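Local structure of uncharacterized metal-dependent hydrolase (Pyrococcus furiosus, 3ICJ) at residues 447-452 against 459-464; 415-420 against 452-457; 441-446 against 497-502; 98-103 against 391-396. The protein is an uncharacterised zinc-binding member of the amidohydrolase superfamily that probably hydrolyses carbon-nitrogen bonds other than peptide bonds. All blocks are in the same frame, centred on the assembly; numbering follows the deposited sequence.

Contact 1: 447-452 against 459-464; sequences DAAVNR and ERVSRE
Val450 and Val461 bring the two backbones to 5.1 Å between their CA atoms, where the last turn of helix 442-451 meets the loop leading into helix 463-477. Val461 N donates a hydrogen bond to Ala449 O at 3.0 Å. One residue on, the contact runs the other way, Val450 CA lying 3.3 Å from Val461 O in a CA-H...O contact. A water bridges the same two residues, donating to both Val450 O and Val461 O. The pairing belongs to the turn-back between two consecutive helices: residues 459-462 come back across the C-terminal end of the first helix, where Ala449 O takes the one direct hydrogen bond, before Ser462 N-caps the second. Val461 CG2 lies between its own backbone N and carbonyl carbon (chi1 -65° for CG1), which brings it to 3.9 Å from Ala449 CB. Val450 CG2 rests against Arg463 CA at 3.8 Å. Arg460 covers the helix end with its aliphatic part, CD 3.4 Å from Val450 O and CG 3.4 Å from Arg452 O. Its chain bends at chi3 (-56°), NE bonds to Pro457 O, and NH1 donates to a second water that in turn donates to Asn451 O.

Contact 2: 415-420 against 452-457; sequences KWAYRL and RYVVDP
Tyr418 O and Val454 N are joined through a single water, which donates to Tyr418 O at 2.9 Å and accepts from Val454 N at 3.2 Å. This bridge gives the two loops a polar link at the backbone, while the direct touching is done by apolar groups. Val454 carries most of it. With CG1 anti to the backbone N (chi1 178°), its CG2 branch is directed at the other loop and reaches two residues at once. Val454 CG2 meets the Tyr418 ring at its edge, close to the ring plane, 3.5 Å from CD2, and lies 3.9 Å from Ala417 CB. CG1 approaches the same Ala417 methyl from a little farther off. Next along the loop, Val455 uses CG2, which rests 3.8 Å from Lys415 CA and 4.1 Å from Lys415 CG. The two side chains cross at about a right angle, and the lysine touches with CA and CG; beyond CG it runs on extended, and NZ forms a salt bridge with Glu412. Tyr418 likewise turns its polar end elsewhere: OH is hydrogen-bonded to Asp402 OD2, and the side chain passes about 6 Å from that of the zinc ligand His373. In the amidohydrolase fold the contact joins the link between helices 405-413 and 420-426 to the loop between helices 442-451 and 463-477. Ile405 at the start of helix 405-413 touches Ala417, Tyr418 and Val454 alike, and Ile399 of helix 398-401 packs against Tyr418.

Contact 3: 441-446 against 497-502; sequences DPWVSI and LDRDPL
Trp443 offers one face of its indole to the guanidinium of Arg499, which stands on end over it: the two planes are 88° apart. Arg499 NH1 is the nearer nitrogen, 3.7 Å from Trp443 CE2, while NH2 lies 3.9 Å from Trp443 CH2 and has no polar partner in the model. The geometry is that of a cation-pi interaction, with Arg499 CZ 4.5 Å from the centroid of the six-membered ring of Trp443 and 7° off its normal. Arg499 reaches this place with a chain extended from CG to NE. The tryptophan sits in the first turn of helix 442-451, whose N-cap is Asp441, OD1 taking a weak bond from Trp443 N. The contact thereby sets the beginning of this helix against the chain leaving strand 494-497, which pairs antiparallel with strand 92-102. Leu497 CD1 comes to 4.0 Å from Trp443 CZ2, and Pro501 CB meets the ring at its edge, 3.9 Å from CH2. Phe97 of strand 92-102 adds an edge-to-face ring contact to the same indole. Pro501 lies within an Asx turn, in which Asp500 OD2 accepts from Leu502 N at 3.0 Å, the donor standing above the carboxylate plane; Tyr46 OH bonds to the same oxygen.

Contact 4: 98-103 against 391-396; sequences FDSHLH and RISAQP. With ZN (zinc ion), chain B.
His101, touched by Ser393 and Gln395 of segment 391-396, forms with His103 the His-X-His motif at the end of strand 92-102, in the buried centre of the amidohydrolase barrel. Each histidine binds the same zinc ion through NE2, at 2.3 Å, and Asp434 and the carboxylated Lys296 complete its ligands. Around this first shell, segment 391-396 packs along one side of His101. Ser393 OG, anti to its own backbone N (chi1 -160°), comes within 3.7 Å of His101 CB. Gln395 NE2 lies 4.1 Å from His101 CB, its amide plane turned 62° from the imidazole. The amide is held from both ends, OE1 bonding to His373 ND1 and NE2 to Ser432 OG; since His373 binds the second zinc, Gln395 is a second-shell residue that helps position this ligand. Ser100 OG and Ser393 OG share a hydrogen bond of 2.8 Å one residue before the zinc ligand His101. His101 ND1 is bound by Glu372 OE1, which fixes the rotation of the ring and probably makes the imidazole a stronger donor to the metal. The chain turns its corner at Ser100 and His101, where an Asx turn holds it: Asp99 OD1 accepts from His101 N at 3.3 Å through its anti lone pair.

In the fold
From the N terminus, strand 92-102 supplies the first half of contact 4, whose loop closes 288 residues later at strand 391-394 and links two barrel strands, the first leading into the zinc ligands. It closes before the other three open. Contact 2 opens at 415-420 and closes at 452-457, while contact 3 opens between them at 441-446 and closes last, at 497-502, so they cross. Contact 1 is nested inside contact 3 but crosses contact 2, sharing Arg452. Helix 442-451 serves contacts 1 and 3, and Arg463 NE of contact 1 donates to Pro501 O of contact 3. Pro396 of contact 4 touches Ala449, Leu420 and Ser445, joining the barrel to all three outer contacts.

Contact 1: 447-452 against 459-464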
# COMPACT_ATOMS: atom_id res chain seq x y z
N ASP A 447 -13.73 3.58 -8.73
CA ASP A 447 -14.58 4.74 -9.05
C ASP A 447 -13.73 5.92 -9.53
O ASP A 447 -14.07 6.58 -10.51
CB ASP A 447 -15.36 5.15 -7.80
CG ASP A 447 -16.60 5.94 -8.12
OD1 ASP A 447 -17.69 5.33 -8.12
OD2 ASP A 447 -16.48 7.16 -8.35
N ALA A 448 -12.64 6.17 -8.82
CA ALA A 448 -11.68 7.22 -9.16
C ALA A 448 -11.02 7.01 -10.54
O ALA A 448 -10.90 7.95 -11.34
CB ALA A 448 -10.62 7.32 -8.07
N ALA A 449 -10.59 5.79 -10.81
CA ALA A 449 -9.87 5.47 -12.06
C ALA A 449 -10.76 5.56 -13.30
O ALA A 449 -10.30 5.86 -14.42
CB ALA A 449 -9.26 4.08 -11.96
N VAL A 450 -12.04 5.29 -13.09
CA VAL A 450 -13.04 5.27 -14.14
C VAL A 450 -13.67 6.65 -14.37
O VAL A 450 -13.85 7.07 -15.51
CB VAL A 450 -14.15 4.22 -13.82
CG1 VAL A 450 -15.26 4.25 -14.88
CG2 VAL A 450 -13.52 2.81 -13.72
N ASN A 451 -13.96 7.36 -13.28
CA ASN A 451 -14.74 8.60 -13.35
C ASN A 451 -13.97 9.90 -13.24
O ASN A 451 -14.45 10.93 -13.71
CB ASN A 451 -15.87 8.58 -12.30
CG ASN A 451 -16.80 7.40 -12.47
OD1 ASN A 451 -17.15 7.03 -13.59
ND2 ASN A 451 -17.22 6.80 -11.35
N ARG A 452 -12.80 9.86 -12.61
CA ARG A 452 -12.03 11.08 -12.30
C ARG A 452 -10.74 11.21 -13.12
O ARG A 452 -10.21 10.23 -13.63
CB ARG A 452 -11.71 11.17 -10.79
CG ARG A 452 -12.94 11.34 -9.86
CD ARG A 452 -13.60 12.74 -9.95
NE ARG A 452 -12.63 13.83 -9.78
CZ ARG A 452 -12.31 14.39 -8.61
NH1 ARG A 452 -12.89 13.98 -7.48
NH2 ARG A 452 -11.42 15.38 -8.56
N GLU A 459 -7.36 10.22 -19.69
CA GLU A 459 -6.54 9.36 -18.82
C GLU A 459 -7.36 8.42 -17.93
O GLU A 459 -6.79 7.61 -17.19
CB GLU A 459 -5.52 10.17 -18.00
CG GLU A 459 -4.35 10.78 -18.82
CD GLU A 459 -3.40 9.76 -19.47
OE1 GLU A 459 -3.45 8.55 -19.14
OE2 GLU A 459 -2.57 10.17 -20.32
N ARG A 460 -8.69 8.52 -18.02
CA ARG A 460 -9.61 7.60 -17.36
C ARG A 460 -9.49 6.22 -18.03
O ARG A 460 -9.14 6.12 -19.23
CB ARG A 460 -11.05 8.12 -17.49
CG ARG A 460 -11.38 9.38 -16.68
CD ARG A 460 -12.78 9.96 -17.03
NE ARG A 460 -12.88 10.23 -18.47
CZ ARG A 460 -14.01 10.28 -19.16
NH1 ARG A 460 -15.17 10.08 -18.56
NH2 ARG A 460 -13.98 10.52 -20.46
N VAL A 461 -9.73 5.18 -17.26
CA VAL A 461 -9.79 3.82 -17.80
C VAL A 461 -11.25 3.35 -17.72
O VAL A 461 -12.03 3.91 -16.95
CB VAL A 461 -8.82 2.82 -17.06
CG1 VAL A 461 -7.35 3.20 -17.28
CG2 VAL A 461 -9.14 2.74 -15.57
N SER A 462 -11.61 2.34 -18.51
CA SER A 462 -12.96 1.77 -18.48
C SER A 462 -13.11 0.93 -17.21
O SER A 462 -12.12 0.62 -16.54
CB SER A 462 -13.22 0.92 -19.74
OG SER A 462 -12.46 -0.30 -19.66
N ARG A 463 -14.36 0.60 -16.84
CA ARG A 463 -14.59 -0.25 -15.66
C ARG A 463 -13.89 -1.62 -15.76
O ARG A 463 -13.29 -2.08 -14.77
CB ARG A 463 -16.08 -0.40 -15.35
CG ARG A 463 -16.34 -0.88 -13.92
CD ARG A 463 -17.74 -0.49 -13.49
NE ARG A 463 -18.19 -1.33 -12.38
CZ ARG A 463 -18.02 -1.04 -11.09
NH1 ARG A 463 -18.46 -1.88 -10.16
NH2 ARG A 463 -17.42 0.09 -10.74
N GLU A 464 -13.94 -2.23 -16.95
CA GLU A 464 -13.24 -3.50 -17.25
C GLU A 464 -11.74 -3.39 -17.00
O GLU A 464 -11.13 -4.27 -16.39
CB GLU A 464 -13.43 -3.90 -18.71
CG GLU A 464 -14.85 -4.21 -19.15
CD GLU A 464 -14.94 -4.44 -20.64
OE1 GLU A 464 -13.89 -4.35 -21.32
OE2 GLU A 464 -16.05 -4.72 -21.15
O HOH W 1 -13.92 5.77 -17.86
O HOH W 2 -16.19 10.43 -16.17

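Contact 2: 415-420 against 452-457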
# COMPACT_ATOMS: atom_id res chain seq x y z
N LYS A 415 -0.70 18.00 -16.77
CA LYS A 415 -0.91 17.01 -17.84
C LYS A 415 -0.08 15.72 -17.65
O LYS A 415 -0.42 14.66 -18.19
CB LYS A 415 -0.63 17.63 -19.21
CG LYS A 415 -1.61 18.76 -19.64
CD LYS A 415 -1.10 19.48 -20.88
CE LYS A 415 -2.04 20.64 -21.26
NZ LYS A 415 -1.38 21.54 -22.24
N TRP A 416 0.99 15.81 -16.88
CA TRP A 416 1.83 14.65 -16.59
C TRP A 416 1.25 13.75 -15.51
O TRP A 416 1.72 12.63 -15.31
CB TRP A 416 3.23 15.11 -16.16
CG TRP A 416 3.99 15.96 -17.18
CD1 TRP A 416 3.74 16.08 -18.52
CD2 TRP A 416 5.14 16.79 -16.91
NE1 TRP A 416 4.65 16.94 -19.10
CE2 TRP A 416 5.53 17.38 -18.14
CE3 TRP A 416 5.89 17.07 -15.76
CZ2 TRP A 416 6.63 18.25 -18.25
CZ3 TRP A 416 6.99 17.95 -15.87
CH2 TRP A 416 7.34 18.53 -17.11
N ALA A 417 0.23 14.23 -14.80
CA ALA A 417 -0.19 13.60 -13.55
C ALA A 417 -1.15 12.43 -13.71
O ALA A 417 -2.16 12.55 -14.40
CB ALA A 417 -0.78 14.63 -12.59
N TYR A 418 -0.84 11.32 -13.02
CA TYR A 418 -1.75 10.16 -12.87
C TYR A 418 -2.31 9.67 -14.19
O TYR A 418 -3.54 9.56 -14.40
CB TYR A 418 -2.85 10.43 -11.82
CG TYR A 418 -2.30 10.93 -10.49
CD1 TYR A 418 -1.29 10.22 -9.82
CD2 TYR A 418 -2.78 12.10 -9.91
CE1 TYR A 418 -0.78 10.68 -8.60
CE2 TYR A 418 -2.28 12.57 -8.68
CZ TYR A 418 -1.28 11.85 -8.03
OH TYR A 418 -0.77 12.30 -6.82
N ARG A 419 -1.38 9.38 -15.10
CA ARG A 419 -1.69 9.04 -16.48
C ARG A 419 -2.01 7.55 -16.60
O ARG A 419 -1.31 6.80 -17.28
CB ARG A 419 -0.49 9.42 -17.36
CG ARG A 419 -0.21 10.90 -17.36
CD ARG A 419 0.94 11.27 -18.31
NE ARG A 419 0.57 11.17 -19.72
CZ ARG A 419 1.37 11.56 -20.71
NH1 ARG A 419 2.58 12.06 -20.44
NH2 ARG A 419 0.98 11.45 -21.98
N LEU A 420 -3.09 7.13 -15.93
CA LEU A 420 -3.43 5.72 -15.76
C LEU A 420 -3.63 5.01 -17.08
O LEU A 420 -3.10 3.92 -17.28
CB LEU A 420 -4.70 5.57 -14.88
CG LEU A 420 -4.69 6.29 -13.53
CD1 LEU A 420 -5.94 5.96 -12.72
CD2 LEU A 420 -3.46 5.95 -12.72
N ARG A 452 -12.80 9.86 -12.61
CA ARG A 452 -12.03 11.08 -12.30
C ARG A 452 -10.74 11.21 -13.12
O ARG A 452 -10.21 10.23 -13.63
CB ARG A 452 -11.71 11.17 -10.79
CG ARG A 452 -12.94 11.34 -9.86
CD ARG A 452 -13.60 12.74 -9.95
NE ARG A 452 -12.63 13.83 -9.78
CZ ARG A 452 -12.31 14.39 -8.61
NH1 ARG A 452 -12.89 13.98 -7.48
NH2 ARG A 452 -11.42 15.38 -8.56
N TYR A 453 -10.24 12.45 -13.23
CA TYR A 453 -9.00 12.78 -13.95
C TYR A 453 -8.41 14.06 -13.34
O TYR A 453 -9.13 14.84 -12.71
CB TYR A 453 -9.28 12.96 -15.46
CG TYR A 453 -10.45 13.86 -15.73
CD1 TYR A 453 -10.30 15.25 -15.75
CD2 TYR A 453 -11.75 13.34 -15.91
CE1 TYR A 453 -11.38 16.08 -15.94
CE2 TYR A 453 -12.83 14.19 -16.13
CZ TYR A 453 -12.63 15.56 -16.14
OH TYR A 453 -13.67 16.43 -16.36
N VAL A 454 -7.11 14.29 -13.52
CA VAL A 454 -6.51 15.54 -13.05
C VAL A 454 -6.93 16.69 -13.96
O VAL A 454 -7.60 17.63 -13.51
CB VAL A 454 -4.98 15.43 -12.90
CG1 VAL A 454 -4.39 16.76 -12.45
CG2 VAL A 454 -4.64 14.33 -11.90
N VAL A 455 -6.54 16.60 -15.23
CA VAL A 455 -6.93 17.56 -16.27
C VAL A 455 -7.40 16.89 -17.57
O VAL A 455 -8.25 17.45 -18.26
CB VAL A 455 -5.79 18.55 -16.62
CG1 VAL A 455 -5.64 19.61 -15.53
CG2 VAL A 455 -4.47 17.82 -16.88
N ASP A 456 -6.88 15.70 -17.88
CA ASP A 456 -7.20 15.05 -19.16
C ASP A 456 -8.18 13.90 -19.00
O ASP A 456 -7.81 12.82 -18.48
CB ASP A 456 -5.91 14.59 -19.86
CG ASP A 456 -6.17 13.92 -21.22
OD1 ASP A 456 -7.30 13.99 -21.79
OD2 ASP A 456 -5.22 13.32 -21.73
N PRO A 457 -9.45 14.09 -19.47
CA PRO A 457 -10.42 13.00 -19.32
C PRO A 457 -10.02 11.74 -20.07
O PRO A 457 -10.47 10.65 -19.73
CB PRO A 457 -11.70 13.59 -19.88
CG PRO A 457 -11.50 15.09 -19.82
CD PRO A 457 -10.06 15.29 -20.07
O HOH W 3 -5.52 11.73 -14.55

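Contact 3: 441-446 against 497-502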
# COMPACT_ATOMS: atom_id res chain seq x y z
N ASP A 441 -10.57 0.47 0.56
CA ASP A 441 -11.72 -0.07 -0.22
C ASP A 441 -11.48 0.07 -1.71
O ASP A 441 -11.47 1.19 -2.24
CB ASP A 441 -13.03 0.64 0.15
CG ASP A 441 -14.26 0.03 -0.54
OD1 ASP A 441 -14.21 -1.06 -1.15
OD2 ASP A 441 -15.33 0.65 -0.47
N PRO A 442 -11.33 -1.08 -2.40
CA PRO A 442 -10.96 -1.07 -3.79
C PRO A 442 -12.00 -0.40 -4.69
O PRO A 442 -11.62 0.28 -5.65
CB PRO A 442 -10.82 -2.56 -4.13
CG PRO A 442 -10.69 -3.25 -2.83
CD PRO A 442 -11.50 -2.45 -1.88
N TRP A 443 -13.28 -0.54 -4.34
CA TRP A 443 -14.38 0.06 -5.10
C TRP A 443 -14.31 1.57 -5.14
O TRP A 443 -14.71 2.17 -6.13
CB TRP A 443 -15.77 -0.42 -4.60
CG TRP A 443 -15.95 -1.92 -4.71
CD1 TRP A 443 -15.99 -2.82 -3.67
CD2 TRP A 443 -16.04 -2.69 -5.92
NE1 TRP A 443 -16.11 -4.10 -4.17
CE2 TRP A 443 -16.15 -4.05 -5.54
CE3 TRP A 443 -16.04 -2.37 -7.29
CZ2 TRP A 443 -16.28 -5.09 -6.49
CZ3 TRP A 443 -16.17 -3.40 -8.23
CH2 TRP A 443 -16.28 -4.74 -7.82
N VAL A 444 -13.75 2.18 -4.09
CA VAL A 444 -13.60 3.62 -4.00
C VAL A 444 -12.46 4.08 -4.94
O VAL A 444 -12.57 5.12 -5.57
CB VAL A 444 -13.40 4.07 -2.49
CG1 VAL A 444 -13.02 5.54 -2.36
CG2 VAL A 444 -14.68 3.78 -1.68
N SER A 445 -11.39 3.29 -5.05
CA SER A 445 -10.31 3.57 -6.00
C SER A 445 -10.68 3.24 -7.46
O SER A 445 -10.19 3.89 -8.38
CB SER A 445 -9.01 2.84 -5.62
OG SER A 445 -8.39 3.47 -4.51
N ILE A 446 -11.50 2.21 -7.67
CA ILE A 446 -12.02 1.87 -9.01
C ILE A 446 -12.86 3.03 -9.58
O ILE A 446 -12.71 3.40 -10.75
CB ILE A 446 -12.82 0.53 -8.96
CG1 ILE A 446 -11.86 -0.65 -8.91
CG2 ILE A 446 -13.74 0.35 -10.21
CD1 ILE A 446 -12.52 -1.87 -8.45
N LEU A 497 -20.10 -11.87 -5.21
CA LEU A 497 -20.83 -10.61 -5.20
C LEU A 497 -22.31 -10.85 -5.57
O LEU A 497 -22.61 -11.70 -6.43
CB LEU A 497 -20.17 -9.63 -6.18
CG LEU A 497 -18.72 -9.20 -5.92
CD1 LEU A 497 -18.11 -8.60 -7.16
CD2 LEU A 497 -18.65 -8.23 -4.73
N ASP A 498 -23.21 -10.12 -4.91
CA ASP A 498 -24.63 -10.13 -5.26
C ASP A 498 -24.93 -9.46 -6.60
O ASP A 498 -25.79 -9.93 -7.34
CB ASP A 498 -25.47 -9.44 -4.16
CG ASP A 498 -25.51 -10.24 -2.88
OD1 ASP A 498 -25.34 -11.48 -2.92
OD2 ASP A 498 -25.71 -9.62 -1.81
N ARG A 499 -24.23 -8.37 -6.90
CA ARG A 499 -24.42 -7.61 -8.14
C ARG A 499 -23.29 -7.86 -9.14
O ARG A 499 -22.18 -8.22 -8.74
CB ARG A 499 -24.52 -6.10 -7.85
CG ARG A 499 -23.37 -5.57 -6.99
CD ARG A 499 -23.02 -4.10 -7.22
NE ARG A 499 -21.98 -3.64 -6.30
CZ ARG A 499 -20.67 -3.79 -6.48
NH1 ARG A 499 -19.82 -3.32 -5.57
NH2 ARG A 499 -20.19 -4.39 -7.56
N ASP A 500 -23.57 -7.67 -10.43
CA ASP A 500 -22.56 -7.72 -11.49
C ASP A 500 -21.51 -6.63 -11.26
O ASP A 500 -21.85 -5.45 -11.22
CB ASP A 500 -23.20 -7.50 -12.87
CG ASP A 500 -22.31 -7.95 -14.02
OD1 ASP A 500 -22.85 -8.18 -15.11
OD2 ASP A 500 -21.07 -8.08 -13.86
N PRO A 501 -20.23 -7.04 -11.13
CA PRO A 501 -19.17 -6.04 -10.99
C PRO A 501 -18.94 -5.18 -12.25
O PRO A 501 -18.31 -4.15 -12.14
CB PRO A 501 -17.93 -6.87 -10.64
CG PRO A 501 -18.21 -8.25 -11.15
CD PRO A 501 -19.71 -8.41 -10.96
N LEU A 502 -19.46 -5.59 -13.41
CA LEU A 502 -19.35 -4.78 -14.63
C LEU A 502 -20.46 -3.75 -14.87
O LEU A 502 -20.37 -2.93 -15.79
CB LEU A 502 -19.14 -5.66 -15.87
CG LEU A 502 -17.71 -6.20 -16.07
CD1 LEU A 502 -17.57 -6.86 -17.42
CD2 LEU A 502 -16.70 -5.09 -15.94

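Contact 4: 98-103 against 391-396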
# COMPACT_ATOMS: atom_id res chain seq x y z
N PHE A 98 -6.06 -7.43 -5.60
CA PHE A 98 -4.65 -7.56 -5.30
C PHE A 98 -4.20 -6.11 -5.20
O PHE A 98 -4.14 -5.41 -6.22
CB PHE A 98 -3.96 -8.29 -6.47
CG PHE A 98 -2.53 -8.75 -6.20
CD1 PHE A 98 -2.12 -10.01 -6.61
CD2 PHE A 98 -1.61 -7.94 -5.53
CE1 PHE A 98 -0.80 -10.46 -6.38
CE2 PHE A 98 -0.29 -8.38 -5.29
CZ PHE A 98 0.11 -9.64 -5.71
N ASP A 99 -3.90 -5.66 -3.98
CA ASP A 99 -3.37 -4.32 -3.74
C ASP A 99 -1.85 -4.37 -3.85
O ASP A 99 -1.16 -4.91 -2.97
CB ASP A 99 -3.83 -3.81 -2.36
CG ASP A 99 -3.59 -2.31 -2.15
OD1 ASP A 99 -2.50 -1.82 -2.49
OD2 ASP A 99 -4.46 -1.61 -1.61
N SER A 100 -1.29 -3.79 -4.91
CA SER A 100 0.14 -4.02 -5.17
C SER A 100 1.10 -3.17 -4.31
O SER A 100 2.30 -3.36 -4.38
CB SER A 100 0.45 -3.88 -6.66
OG SER A 100 -0.15 -2.72 -7.20
N HIS A 101 0.56 -2.25 -3.50
CA HIS A 101 1.39 -1.37 -2.65
C HIS A 101 0.63 -0.88 -1.42
O HIS A 101 -0.20 0.03 -1.52
CB HIS A 101 1.87 -0.16 -3.48
CG HIS A 101 2.80 0.77 -2.77
ND1 HIS A 101 4.04 1.11 -3.28
CD2 HIS A 101 2.66 1.48 -1.62
CE1 HIS A 101 4.63 1.96 -2.46
NE2 HIS A 101 3.82 2.21 -1.45
N LEU A 102 0.95 -1.44 -0.26
CA LEU A 102 0.47 -0.87 0.98
C LEU A 102 1.38 -1.18 2.17
O LEU A 102 2.34 -1.96 2.05
CB LEU A 102 -1.01 -1.26 1.26
CG LEU A 102 -1.47 -2.71 1.15
CD1 LEU A 102 -0.79 -3.55 2.21
CD2 LEU A 102 -2.99 -2.76 1.33
N HIS A 103 1.04 -0.62 3.32
CA HIS A 103 1.84 -0.81 4.52
C HIS A 103 0.97 -1.44 5.58
O HIS A 103 0.23 -0.74 6.27
CB HIS A 103 2.42 0.52 4.98
CG HIS A 103 3.20 1.23 3.91
ND1 HIS A 103 4.56 1.04 3.75
CD2 HIS A 103 2.82 2.08 2.93
CE1 HIS A 103 4.98 1.76 2.72
NE2 HIS A 103 3.94 2.40 2.21
N ARG A 391 7.66 -1.97 -14.48
CA ARG A 391 6.35 -2.19 -13.90
C ARG A 391 6.02 -1.00 -13.01
O ARG A 391 6.92 -0.40 -12.42
CB ARG A 391 6.36 -3.48 -13.10
CG ARG A 391 6.49 -4.73 -14.00
CD ARG A 391 7.01 -5.93 -13.23
NE ARG A 391 8.45 -5.86 -12.96
CZ ARG A 391 9.01 -5.91 -11.75
NH1 ARG A 391 8.27 -6.06 -10.67
NH2 ARG A 391 10.34 -5.85 -11.62
N ILE A 392 4.74 -0.63 -12.95
CA ILE A 392 4.32 0.58 -12.24
C ILE A 392 3.14 0.27 -11.32
O ILE A 392 2.18 -0.38 -11.71
CB ILE A 392 3.93 1.74 -13.21
CG1 ILE A 392 5.17 2.24 -13.98
CG2 ILE A 392 3.31 2.91 -12.45
CD1 ILE A 392 4.84 3.09 -15.21
N SER A 393 3.24 0.70 -10.07
CA SER A 393 2.13 0.63 -9.15
C SER A 393 1.58 2.05 -8.92
O SER A 393 2.28 2.92 -8.39
CB SER A 393 2.57 0.01 -7.83
OG SER A 393 1.43 -0.47 -7.14
N ALA A 394 0.33 2.25 -9.30
CA ALA A 394 -0.32 3.56 -9.22
C ALA A 394 -1.54 3.51 -8.30
O ALA A 394 -2.18 2.46 -8.15
CB ALA A 394 -0.70 4.05 -10.60
N GLN A 395 -1.86 4.66 -7.70
CA GLN A 395 -2.92 4.79 -6.71
C GLN A 395 -4.00 5.74 -7.25
O GLN A 395 -3.84 6.97 -7.16
CB GLN A 395 -2.35 5.32 -5.37
CG GLN A 395 -1.32 4.39 -4.67
CD GLN A 395 0.07 4.41 -5.33
OE1 GLN A 395 0.54 5.46 -5.79
NE2 GLN A 395 0.72 3.24 -5.38
N PRO A 396 -5.08 5.18 -7.83
CA PRO A 396 -6.05 6.06 -8.48
C PRO A 396 -6.74 7.05 -7.55
O PRO A 396 -7.11 8.13 -8.01
CB PRO A 396 -7.06 5.10 -9.11
CG PRO A 396 -6.29 3.83 -9.31
CD PRO A 396 -5.32 3.76 -8.17
ZN ZN B . 4.06 3.68 0.29